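Long-range contacts in hydroxylase, putative (Mycobacterium tuberculosis, PDB 3AFF), which is a flavin-dependent monooxygenase of cholesterol catabolism that probably hydroxylates the secosteroid phenol 3-HSA ortho to its ring hydroxyl group, using reduced FMN and oxygen: residues Ala14-Leu19 with Val47-Leu52; Trp294-Gly299 with Val327-Arg332. All coordinates share one frame; numbering follows the deposited sequence.

From the N terminus, the chain first runs along helix 9-33, turns and returns through helix 38-47. Contact 1 closes this helical hairpin by setting the exit of helix 38-47 (47-52) against the early turns of helix 9-33 (14-19). The chain then passes through further helices, the β-sheet region and helix 233-259 before contact 2 closes a second hairpin, between helices 286-309 and 316-342. In sequence the contacts follow one another, neither nested nor crossed. The centres of contact 1 and contact 2 are 24 Å apart, without touch; helix 65-76 touches segments of both, I16, F49 and L52 in one, W294 and I298 in the other, linking the N-terminal and C-terminal helical domains.

Contact 1. Residues Ala14-Leu19 with Val47-Leu52; sequences AAIDNL and VGFFTL
V47 packs on the A15 methyl: V47 CB lies 3.8 Å from A15 CB, and V47 CG1 reaches the same methyl at 3.9 Å. A chi1 of -57° turns CG1 anti to the V47 carbonyl carbon, leaving CG2 to face I16 and L19. CB and CG1 thus cover A15, while V47 CG2 meets I16 CG1 at 4.2 Å and L19 CD1 at 4.3 Å. V47 in this way meets three residues on one side of helix 9-33, and the side chain of I16 crosses it at about a right angle. I16 reaches further with its end: CD1 comes to the edge of the F49 ring, near the ring plane, 3.7 Å from F49 CD1. With CG anti to its backbone N (chi1 170°), F49 offers this edge to the I16 end.

Between V47 and F49 the chain leaves helix 38-47 through a Schellman motif, in which G48 takes a positive phi of 96° and redirects the backbone. The new turn is fastened by T51 OG1, which donates to G48 O over 2.6 Å, in the carbonyl plane and on a lone pair. Helix 65-76 covers the contact through A71, touched by both I16 and F49, and F68 meets the F49 ring at a shallow tilt. This is the N-terminal helical domain of the acyl-CoA dehydrogenase fold; the F49 side chain lies about 10 Å from that of W84, a probable FMN-binding residue. No hydrogen bond or charge pair joins the two segments, so their mutual position rests on the fit of methyl, methylene and ring-edge surfaces.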
loop_
_atom_site.group_PDB
_atom_site.type_symbol
_atom_site.label_atom_id
_atom_site.label_comp_id
_atom_site.label_asym_id
_atom_site.label_seq_id
_atom_site.Cartn_x
_atom_site.Cartn_y
_atom_site.Cartn_z
ATOM N N ALA A 14 -26.632 19.545 -37.269
ATOM C CA ALA A 14 -28.059 19.179 -37.386
ATOM C C ALA A 14 -28.387 18.352 -38.631
ATOM O O ALA A 14 -29.058 17.337 -38.531
ATOM C CB ALA A 14 -28.922 20.462 -37.353
ATOM N N ALA A 15 -27.865 18.790 -39.789
ATOM C CA ALA A 15 -28.028 18.117 -41.070
ATOM C C ALA A 15 -27.284 16.780 -41.222
ATOM O O ALA A 15 -27.724 15.890 -41.938
ATOM C CB ALA A 15 -27.647 19.081 -42.199
ATOM N N ILE A 16 -26.138 16.658 -40.579
ATOM C CA ILE A 16 -25.432 15.368 -40.462
ATOM C C ILE A 16 -26.298 14.338 -39.702
ATOM O O ILE A 16 -26.425 13.174 -40.105
ATOM C CB ILE A 16 -24.011 15.590 -39.816
ATOM C CG1 ILE A 16 -23.051 16.125 -40.906
ATOM C CG2 ILE A 16 -23.476 14.307 -39.235
ATOM C CD1 ILE A 16 -21.870 16.913 -40.398
ATOM N N ASP A 17 -26.934 14.790 -38.634
ATOM C CA ASP A 17 -27.902 13.964 -37.965
ATOM C C ASP A 17 -28.961 13.382 -38.908
ATOM O O ASP A 17 -29.253 12.189 -38.862
ATOM C CB ASP A 17 -28.551 14.776 -36.872
ATOM C CG ASP A 17 -27.904 14.550 -35.531
ATOM O OD1 ASP A 17 -26.830 13.864 -35.450
ATOM O OD2 ASP A 17 -28.486 15.045 -34.538
ATOM N N ASN A 18 -29.519 14.206 -39.799
ATOM C CA ASN A 18 -30.473 13.691 -40.769
ATOM C C ASN A 18 -29.901 12.657 -41.725
ATOM O O ASN A 18 -30.652 11.816 -42.259
ATOM C CB ASN A 18 -31.142 14.818 -41.522
ATOM C CG ASN A 18 -32.138 15.543 -40.662
ATOM O OD1 ASN A 18 -32.109 16.787 -40.528
ATOM N ND2 ASN A 18 -33.008 14.768 -40.022
ATOM N N LEU A 19 -28.578 12.712 -41.925
ATOM C CA LEU A 19 -27.885 11.767 -42.764
ATOM C C LEU A 19 -27.633 10.386 -42.114
ATOM O O LEU A 19 -27.409 9.410 -42.817
ATOM C CB LEU A 19 -26.548 12.369 -43.185
ATOM C CG LEU A 19 -26.437 13.503 -44.209
ATOM C CD1 LEU A 19 -24.985 13.552 -44.701
ATOM C CD2 LEU A 19 -27.358 13.294 -45.377
ATOM N N VAL A 47 -24.519 19.023 -47.479
ATOM C CA VAL A 47 -24.914 19.595 -46.155
ATOM C C VAL A 47 -23.822 20.509 -45.595
ATOM O O VAL A 47 -23.998 21.169 -44.550
ATOM C CB VAL A 47 -25.248 18.511 -45.080
ATOM C CG1 VAL A 47 -26.373 17.585 -45.583
ATOM C CG2 VAL A 47 -23.942 17.715 -44.636
ATOM N N GLY A 48 -22.676 20.548 -46.275
ATOM C CA GLY A 48 -21.643 21.496 -45.904
ATOM C C GLY A 48 -20.547 20.941 -44.988
ATOM O O GLY A 48 -19.784 21.707 -44.420
ATOM N N PHE A 49 -20.456 19.620 -44.865
ATOM C CA PHE A 49 -19.477 18.990 -43.928
ATOM C C PHE A 49 -18.030 19.405 -44.201
ATOM O O PHE A 49 -17.291 19.771 -43.279
ATOM C CB PHE A 49 -19.584 17.458 -43.915
ATOM C CG PHE A 49 -18.447 16.797 -43.175
ATOM C CD1 PHE A 49 -18.482 16.697 -41.773
ATOM C CD2 PHE A 49 -17.268 16.378 -43.867
ATOM C CE1 PHE A 49 -17.387 16.102 -41.065
ATOM C CE2 PHE A 49 -16.190 15.834 -43.147
ATOM C CZ PHE A 49 -16.261 15.684 -41.741
ATOM N N PHE A 50 -17.618 19.353 -45.479
ATOM C CA PHE A 50 -16.220 19.713 -45.844
ATOM C C PHE A 50 -15.879 21.176 -45.651
ATOM O O PHE A 50 -14.683 21.538 -45.487
ATOM C CB PHE A 50 -15.865 19.246 -47.253
ATOM C CG PHE A 50 -15.992 17.781 -47.421
ATOM C CD1 PHE A 50 -15.073 16.907 -46.799
ATOM C CD2 PHE A 50 -17.047 17.261 -48.109
ATOM C CE1 PHE A 50 -15.189 15.505 -46.935
ATOM C CE2 PHE A 50 -17.182 15.876 -48.252
ATOM C CZ PHE A 50 -16.260 14.999 -47.666
ATOM N N THR A 51 -16.904 22.027 -45.572
ATOM C CA THR A 51 -16.667 23.449 -45.273
ATOM C C THR A 51 -16.318 23.794 -43.831
ATOM O O THR A 51 -15.863 24.925 -43.554
ATOM C CB THR A 51 -17.866 24.373 -45.690
ATOM O OG1 THR A 51 -18.970 24.171 -44.776
ATOM C CG2 THR A 51 -18.299 24.054 -47.131
ATOM N N LEU A 52 -16.503 22.838 -42.909
ATOM C CA LEU A 52 -16.497 23.126 -41.480
ATOM C C LEU A 52 -15.246 23.816 -41.009
ATOM O O LEU A 52 -15.303 24.821 -40.298
ATOM C CB LEU A 52 -16.689 21.832 -40.662
ATOM C CG LEU A 52 -18.144 21.363 -40.496
ATOM C CD1 LEU A 52 -18.268 19.902 -40.042
ATOM C CD2 LEU A 52 -19.013 22.353 -39.621
#

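Contact 2. Residues Trp294-Gly299 with Val327-Arg332; sequences WRQLIG and VRATGR
Segments 294-299 and 327-332 run nearly antiparallel, their axes 9.1 Å apart at closest approach with a signed crossing angle of -152°. They belong to consecutive helices, 286-309 and 316-342, of the C-terminal helical bundle of the acyl-CoA dehydrogenase fold. The backbones come nearest at L297 and A329, where L297 CB meets A329 CB at 4.3 Å; the small alanine side chain faces the base of the leucine, and A329 also touches A293, one turn before L297. L297 and A329 are both buried, and S242 of helix 233-259 lies against L297.

Q296 spans the side nearer the surface, next to the exposed R328. Its CG is anti to the backbone N (chi1 179°) and the chain stays extended beyond CG, carrying the terminal amide across to the facing helix. There it meets the R328 side chain at about a right angle: Q296 OE1 is 3.8 Å from R328 CB, and Q296 NE2 is 4.1 Å from R328 CD. The aliphatic part of R328 supplies this contact, while its guanidinium leads away from helix 286-309. R332 approaches from one turn further along, its CD 4.2 Å from Q296 OE1; its guanidinium forms a long, weak ion pair with D289. No hydrogen bond crosses between the segments. The contact nevertheless buries Q296 OE1, which has no polar partner in the model; the nearest N-H of the facing segment, A329 N, is 3.8 Å from Q296 OE1, too far for a hydrogen bond.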
loop_
_atom_site.group_PDB
_atom_site.type_symbol
_atom_site.label_atom_id
_atom_site.label_comp_id
_atom_site.label_asym_id
_atom_site.label_seq_id
_atom_site.Cartn_x
_atom_site.Cartn_y
_atom_site.Cartn_z
ATOM N N TRP A 294 -14.600 9.955 -24.449
ATOM C CA TRP A 294 -15.015 11.107 -25.240
ATOM C C TRP A 294 -14.853 12.485 -24.544
ATOM O O TRP A 294 -14.234 13.412 -25.135
ATOM C CB TRP A 294 -16.420 10.943 -25.842
ATOM C CG TRP A 294 -16.817 12.201 -26.633
ATOM C CD1 TRP A 294 -17.654 13.220 -26.204
ATOM C CD2 TRP A 294 -16.288 12.627 -27.929
ATOM N NE1 TRP A 294 -17.728 14.230 -27.189
ATOM C CE2 TRP A 294 -16.904 13.891 -28.246
ATOM C CE3 TRP A 294 -15.404 12.047 -28.855
ATOM C CZ2 TRP A 294 -16.678 14.564 -29.470
ATOM C CZ3 TRP A 294 -15.146 12.757 -30.099
ATOM C CH2 TRP A 294 -15.785 13.990 -30.372
ATOM N N ARG A 295 -15.408 12.647 -23.337
ATOM C CA ARG A 295 -15.250 13.918 -22.602
ATOM C C ARG A 295 -13.789 14.293 -22.508
ATOM O O ARG A 295 -13.431 15.441 -22.637
ATOM C CB ARG A 295 -15.709 13.805 -21.149
ATOM C CG ARG A 295 -17.194 13.670 -20.854
ATOM C CD ARG A 295 -17.359 13.534 -19.284
ATOM N NE ARG A 295 -18.022 12.259 -18.960
ATOM C CZ ARG A 295 -19.314 12.017 -19.198
ATOM N NH1 ARG A 295 -20.107 12.966 -19.724
ATOM N NH2 ARG A 295 -19.826 10.835 -18.912
ATOM N N GLN A 296 -12.960 13.305 -22.170
ATOM C CA GLN A 296 -11.517 13.508 -22.039
ATOM C C GLN A 296 -10.886 13.981 -23.383
ATOM O O GLN A 296 -10.202 15.038 -23.406
ATOM C CB GLN A 296 -10.885 12.206 -21.535
ATOM C CG GLN A 296 -9.362 12.181 -21.347
ATOM C CD GLN A 296 -8.865 10.746 -20.961
ATOM O OE1 GLN A 296 -9.232 9.719 -21.606
ATOM N NE2 GLN A 296 -8.087 10.669 -19.858
ATOM N N LEU A 297 -11.149 13.274 -24.488
ATOM C CA LEU A 297 -10.559 13.668 -25.817
ATOM C C LEU A 297 -10.977 15.072 -26.312
ATOM O O LEU A 297 -10.155 15.875 -26.732
ATOM C CB LEU A 297 -10.976 12.664 -26.892
ATOM C CG LEU A 297 -10.276 12.652 -28.282
ATOM C CD1 LEU A 297 -8.820 12.260 -28.121
ATOM C CD2 LEU A 297 -10.985 11.698 -29.195
ATOM N N ILE A 298 -12.282 15.329 -26.289
ATOM C CA ILE A 298 -12.853 16.555 -26.814
ATOM C C ILE A 298 -12.598 17.681 -25.834
ATOM O O ILE A 298 -12.532 18.861 -26.208
ATOM C CB ILE A 298 -14.373 16.333 -27.083
ATOM C CG1 ILE A 298 -14.881 17.291 -28.159
ATOM C CG2 ILE A 298 -15.221 16.344 -25.726
ATOM C CD1 ILE A 298 -14.117 17.262 -29.443
ATOM N N GLY A 299 -12.426 17.314 -24.556
ATOM C CA GLY A 299 -12.013 18.260 -23.543
ATOM C C GLY A 299 -10.704 18.981 -23.780
ATOM O O GLY A 299 -10.595 20.175 -23.479
ATOM N N VAL A 327 -3.988 7.848 -26.547
ATOM C CA VAL A 327 -4.043 6.428 -26.169
ATOM C C VAL A 327 -5.038 6.085 -25.069
ATOM O O VAL A 327 -5.627 5.021 -25.131
ATOM C CB VAL A 327 -2.646 5.760 -25.838
ATOM C CG1 VAL A 327 -1.751 5.874 -27.041
ATOM C CG2 VAL A 327 -2.024 6.420 -24.676
ATOM N N ARG A 328 -5.236 6.951 -24.080
ATOM C CA ARG A 328 -6.169 6.595 -23.014
ATOM C C ARG A 328 -7.595 6.492 -23.593
ATOM O O ARG A 328 -8.296 5.517 -23.343
ATOM C CB ARG A 328 -6.133 7.607 -21.877
ATOM C CG ARG A 328 -4.723 7.815 -21.292
ATOM C CD ARG A 328 -4.719 8.391 -19.853
ATOM N NE ARG A 328 -3.329 8.362 -19.315
ATOM C CZ ARG A 328 -2.835 9.231 -18.412
ATOM N NH1 ARG A 328 -3.615 10.190 -17.919
ATOM N NH2 ARG A 328 -1.565 9.159 -17.989
ATOM N N ALA A 329 -8.001 7.483 -24.391
ATOM C CA ALA A 329 -9.338 7.499 -24.953
ATOM C C ALA A 329 -9.597 6.312 -25.856
ATOM O O ALA A 329 -10.598 5.621 -25.723
ATOM C CB ALA A 329 -9.571 8.774 -25.707
ATOM N N THR A 330 -8.678 6.078 -26.774
ATOM C CA THR A 330 -8.829 5.082 -27.761
ATOM C C THR A 330 -8.690 3.692 -27.103
ATOM O O THR A 330 -9.433 2.766 -27.435
ATOM C CB THR A 330 -7.827 5.374 -28.914
ATOM O OG1 THR A 330 -8.218 6.555 -29.655
ATOM C CG2 THR A 330 -7.805 4.246 -29.896
ATOM N N GLY A 331 -7.744 3.545 -26.178
ATOM C CA GLY A 331 -7.632 2.307 -25.346
ATOM C C GLY A 331 -8.866 1.878 -24.540
ATOM O O GLY A 331 -9.285 0.695 -24.597
ATOM N N ARG A 332 -9.463 2.835 -23.829
ATOM C CA ARG A 332 -10.709 2.620 -23.078
ATOM C C ARG A 332 -11.856 2.205 -24.006
ATOM O O ARG A 332 -12.624 1.274 -23.704
ATOM C CB ARG A 332 -11.149 3.882 -22.349
ATOM C CG ARG A 332 -10.302 4.290 -21.152
ATOM C CD ARG A 332 -10.589 5.820 -20.862
ATOM N NE ARG A 332 -11.651 6.229 -19.885
ATOM C CZ ARG A 332 -12.022 5.592 -18.753
ATOM N NH1 ARG A 332 -11.465 4.426 -18.365
ATOM N NH2 ARG A 332 -12.977 6.129 -17.986
#